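Local atomic coordinates of beta-glucoside phosphorylase BglX (Unidentified, PDB entry 5VQE), a protein that probably catalyses the phosphorolysis of beta-glucosides, as a glycoside hydrolase family 3 enzyme whose pocket holds a 2-deoxy-2-fluoroglucose. Residues P514-D519 and K524-A529; R432-L437 and I471-F476; A229-G234 and F279-L284. All blocks are in the same frame, centred on the assembly; numbering follows the deposited sequence.

Interaction 1 of 3, residues P514-D519 and K524-A529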
loop_
_atom_site.group_PDB
_atom_site.type_symbol
_atom_site.label_atom_id
_atom_site.label_comp_id
_atom_site.label_asym_id
_atom_site.label_seq_id
_atom_site.Cartn_x
_atom_site.Cartn_y
_atom_site.Cartn_z
ATOM N N PRO A 514 -9.059 0.705 -12.228
ATOM C CA PRO A 514 -9.108 1.436 -13.500
ATOM C C PRO A 514 -9.437 0.574 -14.707
ATOM O O PRO A 514 -9.541 1.110 -15.815
ATOM C CB PRO A 514 -7.687 1.995 -13.617
ATOM C CG PRO A 514 -6.864 0.918 -12.966
ATOM C CD PRO A 514 -7.671 0.458 -11.798
ATOM N N TYR A 515 -9.611 -0.734 -14.529
ATOM C CA TYR A 515 -9.749 -1.662 -15.647
ATOM C C TYR A 515 -11.175 -2.167 -15.837
ATOM O O TYR A 515 -11.370 -3.196 -16.491
ATOM C CB TYR A 515 -8.816 -2.855 -15.449
ATOM C CG TYR A 515 -7.361 -2.473 -15.331
ATOM C CD1 TYR A 515 -6.660 -2.707 -14.166
ATOM C CD2 TYR A 515 -6.699 -1.862 -16.383
ATOM C CE1 TYR A 515 -5.328 -2.360 -14.056
ATOM C CE2 TYR A 515 -5.378 -1.511 -16.286
ATOM C CZ TYR A 515 -4.694 -1.760 -15.120
ATOM O OH TYR A 515 -3.368 -1.394 -15.022
ATOM N N HIS A 516 -12.182 -1.477 -15.290
ATOM C CA HIS A 516 -13.531 -2.040 -15.320
ATOM C C HIS A 516 -14.115 -2.116 -16.726
ATOM O O HIS A 516 -15.100 -2.835 -16.929
ATOM C CB HIS A 516 -14.465 -1.245 -14.411
ATOM C CG HIS A 516 -14.359 -1.616 -12.968
ATOM N ND1 HIS A 516 -14.244 -2.921 -12.540
ATOM C CD2 HIS A 516 -14.346 -0.850 -11.853
ATOM C CE1 HIS A 516 -14.167 -2.942 -11.221
ATOM N NE2 HIS A 516 -14.232 -1.699 -10.778
ATOM N N LEU A 517 -13.541 -1.422 -17.710
ATOM C CA LEU A 517 -13.977 -1.661 -19.079
ATOM C C LEU A 517 -13.805 -3.123 -19.489
ATOM O O LEU A 517 -14.378 -3.533 -20.505
ATOM C CB LEU A 517 -13.223 -0.745 -20.042
ATOM C CG LEU A 517 -13.700 0.714 -20.092
ATOM C CD1 LEU A 517 -12.760 1.567 -20.922
ATOM C CD2 LEU A 517 -15.138 0.840 -20.641
ATOM N N VAL A 518 -13.036 -3.909 -18.725
ATOM C CA VAL A 518 -12.944 -5.351 -18.956
ATOM C C VAL A 518 -14.312 -6.002 -18.815
ATOM O O VAL A 518 -14.671 -6.907 -19.580
ATOM C CB VAL A 518 -11.930 -5.980 -17.976
ATOM C CG1 VAL A 518 -12.086 -7.506 -17.916
ATOM C CG2 VAL A 518 -10.509 -5.614 -18.369
ATOM N N ASP A 519 -15.085 -5.575 -17.823
ATOM C CA ASP A 519 -16.356 -6.209 -17.517
ATOM C C ASP A 519 -17.561 -5.414 -18.009
ATOM O O ASP A 519 -18.670 -5.962 -18.031
ATOM C CB ASP A 519 -16.465 -6.445 -16.007
ATOM C CG ASP A 519 -15.568 -7.582 -15.533
ATOM O OD1 ASP A 519 -15.618 -8.670 -16.147
ATOM O OD2 ASP A 519 -14.804 -7.391 -14.564
ATOM N N LYS A 524 -20.417 3.372 -23.060
ATOM C CA LYS A 524 -19.953 4.368 -24.017
ATOM C C LYS A 524 -19.291 5.573 -23.359
ATOM O O LYS A 524 -18.541 6.289 -24.034
ATOM C CB LYS A 524 -21.124 4.864 -24.884
ATOM C CG LYS A 524 -21.898 3.767 -25.620
ATOM C CD LYS A 524 -22.919 4.381 -26.586
ATOM C CE LYS A 524 -23.955 3.373 -27.087
ATOM N NZ LYS A 524 -23.345 2.124 -27.626
ATOM N N THR A 525 -19.562 5.823 -22.081
ATOM C CA THR A 525 -18.907 6.888 -21.327
ATOM C C THR A 525 -18.370 6.293 -20.031
ATOM O O THR A 525 -19.132 5.720 -19.245
ATOM C CB THR A 525 -19.871 8.046 -21.041
ATOM O OG1 THR A 525 -20.505 8.448 -22.260
ATOM C CG2 THR A 525 -19.116 9.241 -20.472
ATOM N N TYR A 526 -17.062 6.420 -19.819
ATOM C CA TYR A 526 -16.371 5.746 -18.725
ATOM C C TYR A 526 -15.334 6.691 -18.143
ATOM O O TYR A 526 -14.562 7.295 -18.890
ATOM C CB TYR A 526 -15.698 4.455 -19.211
ATOM C CG TYR A 526 -14.967 3.697 -18.122
ATOM C CD1 TYR A 526 -15.601 2.700 -17.400
ATOM C CD2 TYR A 526 -13.646 3.991 -17.807
ATOM C CE1 TYR A 526 -14.939 2.008 -16.395
ATOM C CE2 TYR A 526 -12.975 3.304 -16.808
ATOM C CZ TYR A 526 -13.628 2.315 -16.103
ATOM O OH TYR A 526 -12.974 1.626 -15.096
ATOM N N ILE A 527 -15.332 6.825 -16.816
ATOM C CA ILE A 527 -14.436 7.734 -16.107
ATOM C C ILE A 527 -13.759 6.966 -14.978
ATOM O O ILE A 527 -14.420 6.246 -14.223
ATOM C CB ILE A 527 -15.185 8.962 -15.548
ATOM C CG1 ILE A 527 -15.780 9.791 -16.691
ATOM C CG2 ILE A 527 -14.243 9.854 -14.732
ATOM C CD1 ILE A 527 -16.902 10.711 -16.266
ATOM N N ASN A 528 -12.445 7.128 -14.861
ATOM C CA ASN A 528 -11.677 6.570 -13.755
ATOM C C ASN A 528 -11.360 7.677 -12.758
ATOM O O ASN A 528 -10.809 8.714 -13.136
ATOM C CB ASN A 528 -10.378 5.939 -14.256
ATOM C CG ASN A 528 -10.545 4.492 -14.673
ATOM O OD1 ASN A 528 -11.413 3.781 -14.167
ATOM N ND2 ASN A 528 -9.688 4.040 -15.581
ATOM N N ALA A 529 -11.693 7.441 -11.483
ATOM C CA ALA A 529 -11.382 8.366 -10.406
ATOM C C ALA A 529 -10.387 7.813 -9.388
ATOM O O ALA A 529 -9.876 8.589 -8.573
ATOM C CB ALA A 529 -12.669 8.779 -9.681
#

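Interaction 2 of 3, residues R432-L437 and I471-F476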
loop_
_atom_site.group_PDB
_atom_site.type_symbol
_atom_site.label_atom_id
_atom_site.label_comp_id
_atom_site.label_asym_id
_atom_site.label_seq_id
_atom_site.Cartn_x
_atom_site.Cartn_y
_atom_site.Cartn_z
ATOM N N ARG A 432 -23.680 7.431 -1.035
ATOM C CA ARG A 432 -24.770 8.236 -0.487
ATOM C C ARG A 432 -24.497 9.719 -0.696
ATOM O O ARG A 432 -25.377 10.474 -1.130
ATOM C CB ARG A 432 -24.958 7.944 1.002
ATOM C CG ARG A 432 -25.563 6.587 1.333
ATOM C CD ARG A 432 -25.943 6.530 2.818
ATOM N NE ARG A 432 -26.363 5.198 3.252
ATOM C CZ ARG A 432 -27.585 4.692 3.093
ATOM N NH1 ARG A 432 -28.540 5.395 2.491
ATOM N NH2 ARG A 432 -27.854 3.470 3.535
ATOM N N LEU A 433 -23.272 10.156 -0.395
ATOM C CA LEU A 433 -22.905 11.545 -0.646
ATOM C C LEU A 433 -23.114 11.897 -2.110
ATOM O O LEU A 433 -23.755 12.906 -2.436
ATOM C CB LEU A 433 -21.450 11.789 -0.234
ATOM C CG LEU A 433 -20.929 13.200 -0.543
ATOM C CD1 LEU A 433 -21.701 14.253 0.258
ATOM C CD2 LEU A 433 -19.430 13.300 -0.288
ATOM N N PHE A 434 -22.573 11.071 -3.010
ATOM C CA PHE A 434 -22.727 11.303 -4.442
ATOM C C PHE A 434 -24.201 11.409 -4.815
ATOM O O PHE A 434 -24.603 12.311 -5.561
ATOM C CB PHE A 434 -22.035 10.174 -5.221
ATOM C CG PHE A 434 -22.079 10.337 -6.717
ATOM C CD1 PHE A 434 -21.270 11.263 -7.353
ATOM C CD2 PHE A 434 -22.903 9.534 -7.491
ATOM C CE1 PHE A 434 -21.293 11.403 -8.723
ATOM C CE2 PHE A 434 -22.940 9.674 -8.855
ATOM C CZ PHE A 434 -22.128 10.611 -9.482
ATOM N N LYS A 435 -25.029 10.501 -4.292
ATOM C CA LYS A 435 -26.463 10.570 -4.557
ATOM C C LYS A 435 -27.028 11.913 -4.107
ATOM O O LYS A 435 -27.730 12.591 -4.865
ATOM C CB LYS A 435 -27.184 9.416 -3.856
ATOM C CG LYS A 435 -28.692 9.334 -4.139
ATOM C CD LYS A 435 -29.280 8.050 -3.577
ATOM C CE LYS A 435 -30.741 7.853 -3.969
ATOM N NZ LYS A 435 -31.649 8.834 -3.301
ATOM N N GLY A 436 -26.716 12.317 -2.876
ATOM C CA GLY A 436 -27.224 13.586 -2.371
ATOM C C GLY A 436 -26.779 14.779 -3.196
ATOM O O GLY A 436 -27.550 15.718 -3.410
ATOM N N LEU A 437 -25.525 14.773 -3.656
ATOM C CA LEU A 437 -25.028 15.904 -4.427
ATOM C C LEU A 437 -25.681 15.984 -5.799
ATOM O O LEU A 437 -25.883 17.086 -6.314
ATOM C CB LEU A 437 -23.502 15.834 -4.559
ATOM C CG LEU A 437 -22.708 15.989 -3.258
ATOM C CD1 LEU A 437 -21.211 15.899 -3.543
ATOM C CD2 LEU A 437 -23.031 17.300 -2.541
ATOM N N ILE A 471 -26.444 5.709 -13.903
ATOM C CA ILE A 471 -25.094 6.012 -13.440
ATOM C C ILE A 471 -24.611 4.866 -12.565
ATOM O O ILE A 471 -25.321 4.445 -11.645
ATOM C CB ILE A 471 -25.017 7.340 -12.666
ATOM C CG1 ILE A 471 -25.507 8.495 -13.546
ATOM C CG2 ILE A 471 -23.562 7.579 -12.218
ATOM C CD1 ILE A 471 -25.334 9.878 -12.921
ATOM N N TYR A 472 -23.398 4.376 -12.843
ATOM C CA TYR A 472 -22.762 3.336 -12.035
ATOM C C TYR A 472 -21.680 3.920 -11.131
ATOM O O TYR A 472 -20.824 4.685 -11.588
ATOM C CB TYR A 472 -22.161 2.249 -12.929
ATOM C CG TYR A 472 -23.217 1.330 -13.486
ATOM C CD1 TYR A 472 -24.015 1.725 -14.541
ATOM C CD2 TYR A 472 -23.439 0.084 -12.928
ATOM C CE1 TYR A 472 -24.997 0.901 -15.038
ATOM C CE2 TYR A 472 -24.420 -0.750 -13.420
ATOM C CZ TYR A 472 -25.194 -0.334 -14.477
ATOM O OH TYR A 472 -26.183 -1.155 -14.973
ATOM N N TYR A 473 -21.729 3.559 -9.845
ATOM C CA TYR A 473 -20.695 3.896 -8.867
ATOM C C TYR A 473 -19.993 2.589 -8.510
ATOM O O TYR A 473 -20.529 1.777 -7.751
ATOM C CB TYR A 473 -21.303 4.564 -7.637
ATOM C CG TYR A 473 -20.303 5.196 -6.697
ATOM C CD1 TYR A 473 -19.428 4.415 -5.942
ATOM C CD2 TYR A 473 -20.245 6.578 -6.548
ATOM C CE1 TYR A 473 -18.516 4.997 -5.076
ATOM C CE2 TYR A 473 -19.342 7.166 -5.687
ATOM C CZ TYR A 473 -18.477 6.378 -4.958
ATOM O OH TYR A 473 -17.583 6.975 -4.103
ATOM N N ALA A 474 -18.800 2.385 -9.063
ATOM C CA ALA A 474 -18.056 1.143 -8.902
ATOM C C ALA A 474 -16.886 1.368 -7.952
ATOM O O ALA A 474 -16.034 2.228 -8.204
ATOM C CB ALA A 474 -17.551 0.635 -10.251
ATOM N N ASN A 475 -16.840 0.582 -6.865
ATOM C CA ASN A 475 -15.750 0.643 -5.885
ATOM C C ASN A 475 -15.324 -0.789 -5.550
ATOM O O ASN A 475 -15.785 -1.376 -4.572
ATOM C CB ASN A 475 -16.179 1.401 -4.629
ATOM C CG ASN A 475 -15.091 1.449 -3.579
ATOM O OD1 ASN A 475 -13.914 1.577 -3.902
ATOM N ND2 ASN A 475 -15.479 1.342 -2.317
ATOM N N PHE A 476 -14.435 -1.353 -6.367
ATOM C CA PHE A 476 -13.854 -2.670 -6.102
ATOM C C PHE A 476 -12.424 -2.457 -5.621
ATOM O O PHE A 476 -11.505 -2.252 -6.420
ATOM C CB PHE A 476 -13.953 -3.562 -7.333
ATOM C CG PHE A 476 -15.339 -4.101 -7.534
ATOM C CD1 PHE A 476 -15.673 -5.372 -7.097
ATOM C CD2 PHE A 476 -16.330 -3.303 -8.087
ATOM C CE1 PHE A 476 -16.968 -5.858 -7.250
ATOM C CE2 PHE A 476 -17.627 -3.783 -8.238
ATOM C CZ PHE A 476 -17.942 -5.059 -7.815
#

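Interaction 3 of 3, residues A229-G234 and F279-L284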
loop_
_atom_site.group_PDB
_atom_site.type_symbol
_atom_site.label_atom_id
_atom_site.label_comp_id
_atom_site.label_asym_id
_atom_site.label_seq_id
_atom_site.Cartn_x
_atom_site.Cartn_y
_atom_site.Cartn_z
ATOM N N ALA A 229 17.161 2.932 -8.949
ATOM C CA ALA A 229 16.944 4.374 -8.861
ATOM C C ALA A 229 16.567 4.808 -7.450
ATOM O O ALA A 229 17.020 5.858 -6.979
ATOM C CB ALA A 229 15.859 4.804 -9.849
ATOM N N LEU A 230 15.713 4.037 -6.771
ATOM C CA LEU A 230 15.323 4.394 -5.411
ATOM C C LEU A 230 16.449 4.125 -4.419
ATOM O O LEU A 230 16.593 4.848 -3.427
ATOM C CB LEU A 230 14.060 3.629 -5.017
ATOM C CG LEU A 230 12.739 4.317 -5.402
ATOM C CD1 LEU A 230 12.517 5.577 -4.568
ATOM C CD2 LEU A 230 12.707 4.652 -6.877
ATOM N N ILE A 231 17.251 3.091 -4.660
ATOM C CA ILE A 231 18.401 2.832 -3.802
ATOM C C ILE A 231 19.367 4.006 -3.859
ATOM O O ILE A 231 19.815 4.520 -2.829
ATOM C CB ILE A 231 19.077 1.513 -4.208
ATOM C CG1 ILE A 231 18.162 0.334 -3.857
ATOM C CG2 ILE A 231 20.425 1.354 -3.521
ATOM C CD1 ILE A 231 18.570 -0.983 -4.489
ATOM N N GLU A 232 19.696 4.458 -5.071
ATOM C CA GLU A 232 20.606 5.588 -5.205
ATOM C C GLU A 232 20.008 6.852 -4.614
ATOM O O GLU A 232 20.744 7.701 -4.094
ATOM C CB GLU A 232 20.965 5.797 -6.674
ATOM C CG GLU A 232 21.656 4.594 -7.303
ATOM C CD GLU A 232 22.826 4.094 -6.473
ATOM O OE1 GLU A 232 23.666 4.927 -6.070
ATOM O OE2 GLU A 232 22.893 2.870 -6.208
ATOM N N ASP A 233 18.682 6.986 -4.665
ATOM C CA ASP A 233 17.998 8.137 -4.088
ATOM C C ASP A 233 18.047 8.141 -2.565
ATOM O O ASP A 233 17.684 9.155 -1.961
ATOM C CB ASP A 233 16.544 8.159 -4.592
ATOM C CG ASP A 233 15.744 9.370 -4.092
ATOM O OD1 ASP A 233 16.121 10.524 -4.397
ATOM O OD2 ASP A 233 14.709 9.159 -3.420
ATOM N N GLY A 234 18.491 7.056 -1.934
ATOM C CA GLY A 234 18.634 7.007 -0.489
ATOM C C GLY A 234 17.554 6.254 0.264
ATOM O O GLY A 234 17.418 6.453 1.477
ATOM N N PHE A 279 23.341 -4.559 -6.605
ATOM C CA PHE A 279 22.832 -3.200 -6.435
ATOM C C PHE A 279 23.456 -2.458 -5.258
ATOM O O PHE A 279 23.190 -1.262 -5.094
ATOM C CB PHE A 279 21.313 -3.204 -6.232
ATOM C CG PHE A 279 20.526 -3.719 -7.406
ATOM C CD1 PHE A 279 21.118 -3.943 -8.644
ATOM C CD2 PHE A 279 19.167 -3.962 -7.269
ATOM C CE1 PHE A 279 20.369 -4.411 -9.711
ATOM C CE2 PHE A 279 18.414 -4.421 -8.338
ATOM C CZ PHE A 279 19.014 -4.645 -9.557
ATOM N N HIS A 280 24.237 -3.134 -4.420
ATOM C CA HIS A 280 24.902 -2.500 -3.285
ATOM C C HIS A 280 23.912 -1.735 -2.405
ATOM O O HIS A 280 24.209 -0.652 -1.896
ATOM C CB HIS A 280 26.024 -1.586 -3.767
ATOM C CG HIS A 280 26.952 -2.255 -4.733
ATOM N ND1 HIS A 280 27.873 -3.203 -4.343
ATOM C CD2 HIS A 280 27.068 -2.149 -6.078
ATOM C CE1 HIS A 280 28.533 -3.635 -5.404
ATOM N NE2 HIS A 280 28.060 -3.014 -6.469
ATOM N N PHE A 281 22.720 -2.303 -2.218
ATOM C CA PHE A 281 21.791 -1.735 -1.252
ATOM C C PHE A 281 22.372 -1.904 0.141
ATOM O O PHE A 281 22.800 -3.000 0.521
ATOM C CB PHE A 281 20.421 -2.401 -1.341
ATOM C CG PHE A 281 19.432 -1.880 -0.326
ATOM C CD1 PHE A 281 19.114 -0.538 -0.280
ATOM C CD2 PHE A 281 18.826 -2.736 0.579
ATOM C CE1 PHE A 281 18.207 -0.052 0.652
ATOM C CE2 PHE A 281 17.918 -2.253 1.518
ATOM C CZ PHE A 281 17.615 -0.908 1.549
ATOM N N ASN A 282 22.408 -0.811 0.897
ATOM C CA ASN A 282 23.069 -0.797 2.192
ATOM C C ASN A 282 22.099 -0.564 3.341
ATOM O O ASN A 282 22.528 -0.558 4.501
ATOM C CB ASN A 282 24.169 0.277 2.204
ATOM C CG ASN A 282 24.997 0.261 3.471
ATOM O OD1 ASN A 282 25.461 -0.790 3.911
ATOM N ND2 ASN A 282 25.180 1.431 4.073
ATOM N N GLY A 283 20.805 -0.404 3.056
ATOM C CA GLY A 283 19.811 -0.138 4.076
ATOM C C GLY A 283 19.250 -1.403 4.704
ATOM O O GLY A 283 19.765 -2.507 4.531
ATOM N N LEU A 284 18.157 -1.223 5.438
ATOM C CA LEU A 284 17.522 -2.302 6.187
ATOM C C LEU A 284 16.585 -3.104 5.290
ATOM O O LEU A 284 15.753 -2.533 4.576
ATOM C CB LEU A 284 16.746 -1.716 7.369
ATOM C CG LEU A 284 16.265 -2.622 8.515
ATOM C CD1 LEU A 284 15.692 -1.782 9.623
ATOM C CD2 LEU A 284 15.177 -3.593 8.085
HETATM O O HOH W 1 21.905 0.365 -7.078
HETATM O O HOH W 2 24.081 1.284 -4.487
#

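Interaction 1 of 3, residues P514-D519 and K524-A529
Strand 525-528 of the mixed C-terminal sheet is met here by Pro514, His516 and Leu517, which belong to the connection leading into it from strand 506-510. Tyr526 and Asn528, two positions apart on the strand, both point toward that connection. Asn528 ND2 donates to Pro514 O at 2.9 Å; the N-H...O angle is 159°, the donor lies in the carbonyl plane on a lone pair, and Pro514 O in turn sits close to the amide plane of Asn528. The other end of the amide, OD1, takes a weak bond from Tyr526 OH at 2.8 Å, linking the two side chains along the strand.

Because strands 506-510 and 525-528 run parallel and adjacent in the sheet, the chain between them must travel back, and the 3-10 turn that includes Leu517 lies on this return path. Tyr526 CG is anti to the backbone N (chi1 -180°), which sends the ring out under the turn. Leu517 CG sits over the ring centre in a CH-pi contact, 3.8 Å from the centroid and 12° off the normal. At the ring's far end, His516 N gives a weak, bent hydrogen bond to Tyr526 OH at 3.2 Å, while His516 CB comes to the ring edge near its plane, 3.8 Å from Tyr526 CE1. Beyond the two segments, Phe508 of strand 506-510 meets the Tyr526 ring nearly parallel.

Interaction 2 of 3, residues R432-L437 and I471-F476
Phe434 faces two residues of strand 469-475, Ile471 and Tyr473, which lie two positions apart and point to the same side of the sheet. Its CE2 meets Ile471 CG2 at 4.0 Å, and that methyl comes to the phenyl edge near the ring plane. Closer to the helix backbone, Phe434 CB lies 4.1 Å from Tyr473 CE2. The two aromatic rings are oblique to each other, with centroids 5.9 Å apart and planes at 59°.

Torsions account for this placement: with CG opposite the backbone N (chi1 -178°), Phe434 carries its ring away from the helix toward the strand, while the beta-branch of Ile471 turns CG2 to the phenyl group. The CA atoms of Phe434 and Tyr473 remain 8.9 Å apart, so side chains alone span the interval. In the alpha/beta layering of this domain, helix 429-441 lies against one face of the mixed sheet beside helix 534-544, whose Val537 touches both aromatic residues. Leu509 of the adjoining strand borders Phe434 and Ile471. Tyr473 is placed further by a stack with Phe511 and by a hydrogen bond between its OH and Ser532 OG.

No hydrogen bond crosses between the segments, and all three touching side chains are buried; the helix is therefore held to the strand here by apolar and aromatic packing, without a directional polar link.

Interaction 3 of 3, residues A229-G234 and F279-L284
Ile231 places CG1 anti to its carbonyl carbon (chi1 -69°) and extends CD1 from there toward Phe279 and Phe281, while CG2 is left facing Phe281. Phe281, whose CG is anti to its own backbone N (chi1 178°), sets its ring beside this branched side chain. The contact lies in the TIM-barrel domain of family 3, where the C-terminal end of helix 216-232 packs on the loop between helix 268-278 and strand 284-287.

Ile231 CG1 approaches Phe281 CD1 at 3.8 Å, oblique to the ring, and Ile231 CD1 reaches Phe279 CB at 3.9 Å. One isoleucine thus bridges two aromatic residues separated in sequence by His280, and it crosses each at about a right angle. The Phe279 ring continues past Ile231 to Trp219, Met220 and Gln228, earlier on helix 216-232. An alanine in place of Ile231 would lack CG1, CG2 and CD1, and the flank of Phe281 and the CB of Phe279 would probably lose their apolar partner, leaving a gap beneath the loop.

Gly234, the first residue to leave helical angles, completes a Schellman motif with phi 103°, where a side chain would jam against the preceding carbonyl. In the loop, Gly283 N lies over the centre of the Phe281 ring, 3.4 Å above its plane, and a CB on Gly283 would collide with Phe281 CZ.

At the solvent-exposed Glu232 the link passes through water: Glu232 OE2 and Phe279 O do not bond directly, but one water donates to both, at 2.8 Å to Glu232 OE2 and 2.9 Å to Phe279 O.

Overall arrangement
Interactions 1 and 2 belong to the same mixed sheet and touch directly, His516 of the first packing on Ala474 and Phe476 of the second; their centres are about 15 Å apart. Interaction 3 lies in the TIM-barrel domain, its centre about 42 Å from that of interaction 2 and on the opposite side of the chain's centre. All three are largely buried, yet their chemistry differs. The loop-to-strand contact of 514-519 with 524-529 combines hydrogen bonds with packing over a ring, the helix-to-strand contact of 432-437 with 471-476 is wholly apolar and aromatic, and the helix-to-loop contact of 229-234 with 279-284 adds bridging water at an exposed glutamate.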